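Local coordinates for PhnB-like domain-containing protein (Pseudomonas aeruginosa, PDB 1U69) that is of unknown function but belongs to the PhnB-like group of the glyoxalase clan and may be a drug-resistance protein, at residues R92-I97 / W118-R123. Numbering follows the deposited sequence.
Sequences RLWNAI and WQITPR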
ATOM      1  N   ARG A  92      -8.742 -18.749  10.326  1.00 10.85           N
ATOM      2  CA  ARG A  92      -9.721 -17.858  10.933  1.00 10.92           C
ATOM      3  C   ARG A  92     -10.493 -17.102   9.868  1.00  9.97           C
ATOM      4  O   ARG A  92     -11.716 -16.988   9.946  1.00 10.50           O
ATOM      5  CB  ARG A  92      -9.060 -16.878  11.911  1.00 11.18           C
ATOM      6  CG  ARG A  92     -10.067 -16.039  12.654  1.00 12.39           C
ATOM      7  CD  ARG A  92      -9.436 -14.980  13.557  1.00 15.08           C
ATOM      8  NE  ARG A  92      -8.941 -13.778  12.862  1.00 16.07           N
ATOM      9  CZ  ARG A  92      -9.716 -12.839  12.303  1.00 17.80           C
ATOM     10  NH1 ARG A  92     -11.049 -12.939  12.326  1.00 16.35           N
ATOM     11  NH2 ARG A  92      -9.147 -11.775  11.732  1.00 19.61           N
ATOM     12  N   LEU A  93      -9.780 -16.590   8.864  1.00 10.26           N
ATOM     13  CA  LEU A  93     -10.392 -15.752   7.849  1.00 10.12           C
ATOM     14  C   LEU A  93     -11.221 -16.584   6.880  1.00  9.72           C
ATOM     15  O   LEU A  93     -12.343 -16.208   6.521  1.00 10.61           O
ATOM     16  CB  LEU A  93      -9.312 -14.934   7.121  1.00  9.79           C
ATOM     17  CG  LEU A  93      -8.626 -13.849   7.970  1.00 10.17           C
ATOM     18  CD1 LEU A  93      -7.673 -13.022   7.087  1.00 10.63           C
ATOM     19  CD2 LEU A  93      -9.637 -12.953   8.640  1.00 10.62           C
ATOM     20  N   TRP A  94     -10.673 -17.706   6.464  1.00 10.45           N
ATOM     21  CA  TRP A  94     -11.393 -18.646   5.598  1.00 10.45           C
ATOM     22  C   TRP A  94     -12.718 -19.074   6.249  1.00 10.03           C
ATOM     23  O   TRP A  94     -13.789 -18.996   5.646  1.00 11.23           O
ATOM     24  CB  TRP A  94     -10.508 -19.860   5.338  1.00 10.94           C
ATOM     25  CG  TRP A  94     -11.195 -21.002   4.634  1.00 11.52           C
ATOM     26  CD1 TRP A  94     -11.924 -22.000   5.206  1.00 11.02           C
ATOM     27  CD2 TRP A  94     -11.207 -21.260   3.226  1.00 11.07           C
ATOM     28  NE1 TRP A  94     -12.389 -22.869   4.250  1.00 10.29           N
ATOM     29  CE2 TRP A  94     -11.967 -22.428   3.018  1.00 10.41           C
ATOM     30  CE3 TRP A  94     -10.648 -20.618   2.115  1.00 11.21           C
ATOM     31  CZ2 TRP A  94     -12.176 -22.974   1.754  1.00 10.90           C
ATOM     32  CZ3 TRP A  94     -10.878 -21.142   0.868  1.00 10.81           C
ATOM     33  CH2 TRP A  94     -11.619 -22.317   0.691  1.00 10.67           C
ATOM     34  N   ASN A  95     -12.639 -19.490   7.499  1.00 10.54           N
ATOM     35  CA  ASN A  95     -13.822 -19.952   8.207  1.00 10.54           C
ATOM     36  C   ASN A  95     -14.843 -18.837   8.403  1.00 10.44           C
ATOM     37  O   ASN A  95     -16.046 -19.074   8.305  1.00 10.99           O
ATOM     38  CB  ASN A  95     -13.427 -20.549   9.543  1.00 10.50           C
ATOM     39  CG  ASN A  95     -12.773 -21.908   9.406  1.00 10.56           C
ATOM     40  OD1 ASN A  95     -12.987 -22.634   8.424  1.00 12.95           O
ATOM     41  ND2 ASN A  95     -11.952 -22.258  10.391  1.00 11.68           N
ATOM     42  N   ALA A  96     -14.372 -17.625   8.666  1.00 10.71           N
ATOM     43  CA  ALA A  96     -15.276 -16.493   8.860  1.00 10.89           C
ATOM     44  C   ALA A  96     -16.137 -16.230   7.639  1.00 11.00           C
ATOM     45  O   ALA A  96     -17.355 -16.078   7.759  1.00 11.11           O
ATOM     46  CB  ALA A  96     -14.490 -15.246   9.235  1.00 10.96           C
ATOM     47  N   ILE A  97     -15.503 -16.212   6.462  1.00 10.72           N
ATOM     48  CA  ILE A  97     -16.193 -15.925   5.209  1.00 11.14           C
ATOM     49  C   ILE A  97     -17.145 -17.070   4.872  1.00 10.47           C
ATOM     50  O   ILE A  97     -18.309 -16.857   4.515  1.00 11.68           O
ATOM     51  CB  ILE A  97     -15.168 -15.671   4.058  1.00 11.26           C
ATOM     52  CG1 ILE A  97     -14.320 -14.422   4.358  1.00 12.40           C
ATOM     53  CG2 ILE A  97     -15.865 -15.535   2.724  1.00 11.53           C
ATOM     54  CD1 ILE A  97     -12.947 -14.441   3.705  1.00 14.25           C
ATOM     55  N   TRP A 118     -13.369 -14.018  -2.247  1.00  7.93           N
ATOM     56  CA  TRP A 118     -12.171 -13.740  -1.467  1.00  8.01           C
ATOM     57  C   TRP A 118     -11.179 -14.863  -1.708  1.00  8.29           C
ATOM     58  O   TRP A 118     -11.588 -16.001  -1.893  1.00 10.06           O
ATOM     59  CB  TRP A 118     -12.511 -13.693   0.030  1.00  8.25           C
ATOM     60  CG  TRP A 118     -13.419 -12.581   0.394  1.00  7.28           C
ATOM     61  CD1 TRP A 118     -14.771 -12.551   0.242  1.00  7.97           C
ATOM     62  CD2 TRP A 118     -13.049 -11.316   0.945  1.00  7.15           C
ATOM     63  NE1 TRP A 118     -15.270 -11.345   0.675  1.00  8.40           N
ATOM     64  CE2 TRP A 118     -14.233 -10.568   1.110  1.00  7.19           C
ATOM     65  CE3 TRP A 118     -11.831 -10.737   1.325  1.00  7.37           C
ATOM     66  CZ2 TRP A 118     -14.242  -9.280   1.638  1.00  6.45           C
ATOM     67  CZ3 TRP A 118     -11.843  -9.447   1.841  1.00  7.47           C
ATOM     68  CH2 TRP A 118     -13.039  -8.733   1.984  1.00  7.89           C
ATOM     69  N   GLN A 119      -9.891 -14.533  -1.719  1.00  6.68           N
ATOM     70  CA  GLN A 119      -8.815 -15.515  -1.692  1.00  7.09           C
ATOM     71  C   GLN A 119      -8.056 -15.323  -0.382  1.00  7.57           C
ATOM     72  O   GLN A 119      -7.613 -14.223  -0.078  1.00  7.52           O
ATOM     73  CB  GLN A 119      -7.848 -15.316  -2.854  1.00  7.51           C
ATOM     74  CG  GLN A 119      -8.444 -15.518  -4.234  1.00  9.59           C
ATOM     75  CD  GLN A 119      -7.426 -15.174  -5.295  1.00  9.68           C
ATOM     76  OE1 GLN A 119      -6.357 -15.786  -5.329  1.00  8.69           O
ATOM     77  NE2 GLN A 119      -7.727 -14.183  -6.142  1.00  9.41           N
ATOM     78  N   ILE A 120      -7.942 -16.384   0.413  1.00  8.80           N
ATOM     79  CA  ILE A 120      -7.165 -16.359   1.629  1.00  9.49           C
ATOM     80  C   ILE A 120      -5.885 -17.110   1.295  1.00  9.77           C
ATOM     81  O   ILE A 120      -5.870 -18.338   1.233  1.00  9.33           O
ATOM     82  CB  ILE A 120      -7.928 -17.000   2.814  1.00  9.79           C
ATOM     83  CG1 ILE A 120      -9.348 -16.401   2.955  1.00  9.95           C
ATOM     84  CG2 ILE A 120      -7.112 -16.853   4.087  1.00 10.36           C
ATOM     85  CD1 ILE A 120      -9.422 -14.920   3.062  1.00 11.13           C
ATOM     86  N   THR A 121      -4.846 -16.334   0.998  1.00  9.87           N
ATOM     87  CA  THR A 121      -3.650 -16.807   0.302  1.00 10.79           C
ATOM     88  C   THR A 121      -2.401 -16.596   1.151  1.00 11.31           C
ATOM     89  O   THR A 121      -1.891 -15.488   1.248  1.00 11.37           O
ATOM     90  CB  THR A 121      -3.493 -16.040  -1.025  1.00 10.95           C
ATOM     91  OG1 THR A 121      -4.690 -16.166  -1.799  1.00 10.55           O
ATOM     92  CG2 THR A 121      -2.391 -16.637  -1.901  1.00 10.34           C
ATOM     93  N   PRO A 122      -1.898 -17.652   1.773  1.00 11.65           N
ATOM     94  CA  PRO A 122      -0.662 -17.524   2.551  1.00 11.59           C
ATOM     95  C   PRO A 122       0.475 -16.916   1.726  1.00 11.99           C
ATOM     96  O   PRO A 122       0.645 -17.285   0.570  1.00 11.73           O
ATOM     97  CB  PRO A 122      -0.365 -18.971   2.940  1.00 11.43           C
ATOM     98  CG  PRO A 122      -1.690 -19.605   2.981  1.00 11.63           C
ATOM     99  CD  PRO A 122      -2.452 -19.013   1.830  1.00 11.55           C
ATOM    100  N   ARG A 123       1.227 -15.968   2.291  1.00 12.55           N
ATOM    101  CA  ARG A 123       2.361 -15.398   1.567  1.00 13.80           C
ATOM    102  C   ARG A 123       3.341 -16.499   1.114  1.00 14.58           C
ATOM    103  O   ARG A 123       3.984 -16.371   0.078  1.00 15.60           O
ATOM    104  CB  ARG A 123       3.098 -14.364   2.428  1.00 14.21           C
ATOM    105  CG  ARG A 123       2.403 -13.020   2.492  1.00 14.15           C
ATOM    106  CD  ARG A 123       3.350 -11.819   2.748  1.00 16.10           C
ATOM    107  NE  ARG A 123       2.626 -10.542   2.830  1.00 16.60           N
ATOM    108  CZ  ARG A 123       1.887 -10.174   3.866  1.00 14.42           C
ATOM    109  NH1 ARG A 123       1.757 -10.977   4.914  1.00 16.45           N
ATOM    110  NH2 ARG A 123       1.258  -9.011   3.861  1.00 13.94           N
TER
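I97 lies with its CG1 over one face of the W118 indole, at the five-membered ring, its side chain crossing that of W118 at about a right angle. CD1 of I97 is 3.8 Å from CB of W118 and equally near its CG, while I97 CG2 sits 4.0 Å from W118 CD1, so both branches take part. With CG1 of I97 anti to its carbonyl carbon (chi1 -63°), the longer branch ends against I120, CD1 to CD1 at 3.6 Å, tip to tip. I120 rests on the helix backbone where L93 joins W94: its CD1 is 4.1 Å from CB of L93, and its CG1 lies 4.0 Å from the backbone N of W94 and near the plane of the W94 ring, at the edge. Helix 87-99 thus packs along strand 117-122 of the sheet that also holds 78-84, 109-111 and 103-104, the two short segments running nearly antiparallel (165°) with their axes 8.8 Å apart. Strand 78-84, this helix and the three strands that follow give the beta-alpha-beta-beta-beta order of one module of the glyoxalase (vicinal oxygen chelate) fold. F28 stacks on W118 and touches L93 and I97, extending the apolar layer. The indole nitrogens find acceptors beyond the two segments, W118 NE1 bonding to D112 and W94 NE1 to E104. Every residue that touches across the interface is buried and the side chains that meet are aliphatic or indole, which implies that helix and strand are held together here by dispersion and the exclusion of water, with no polar bond between them.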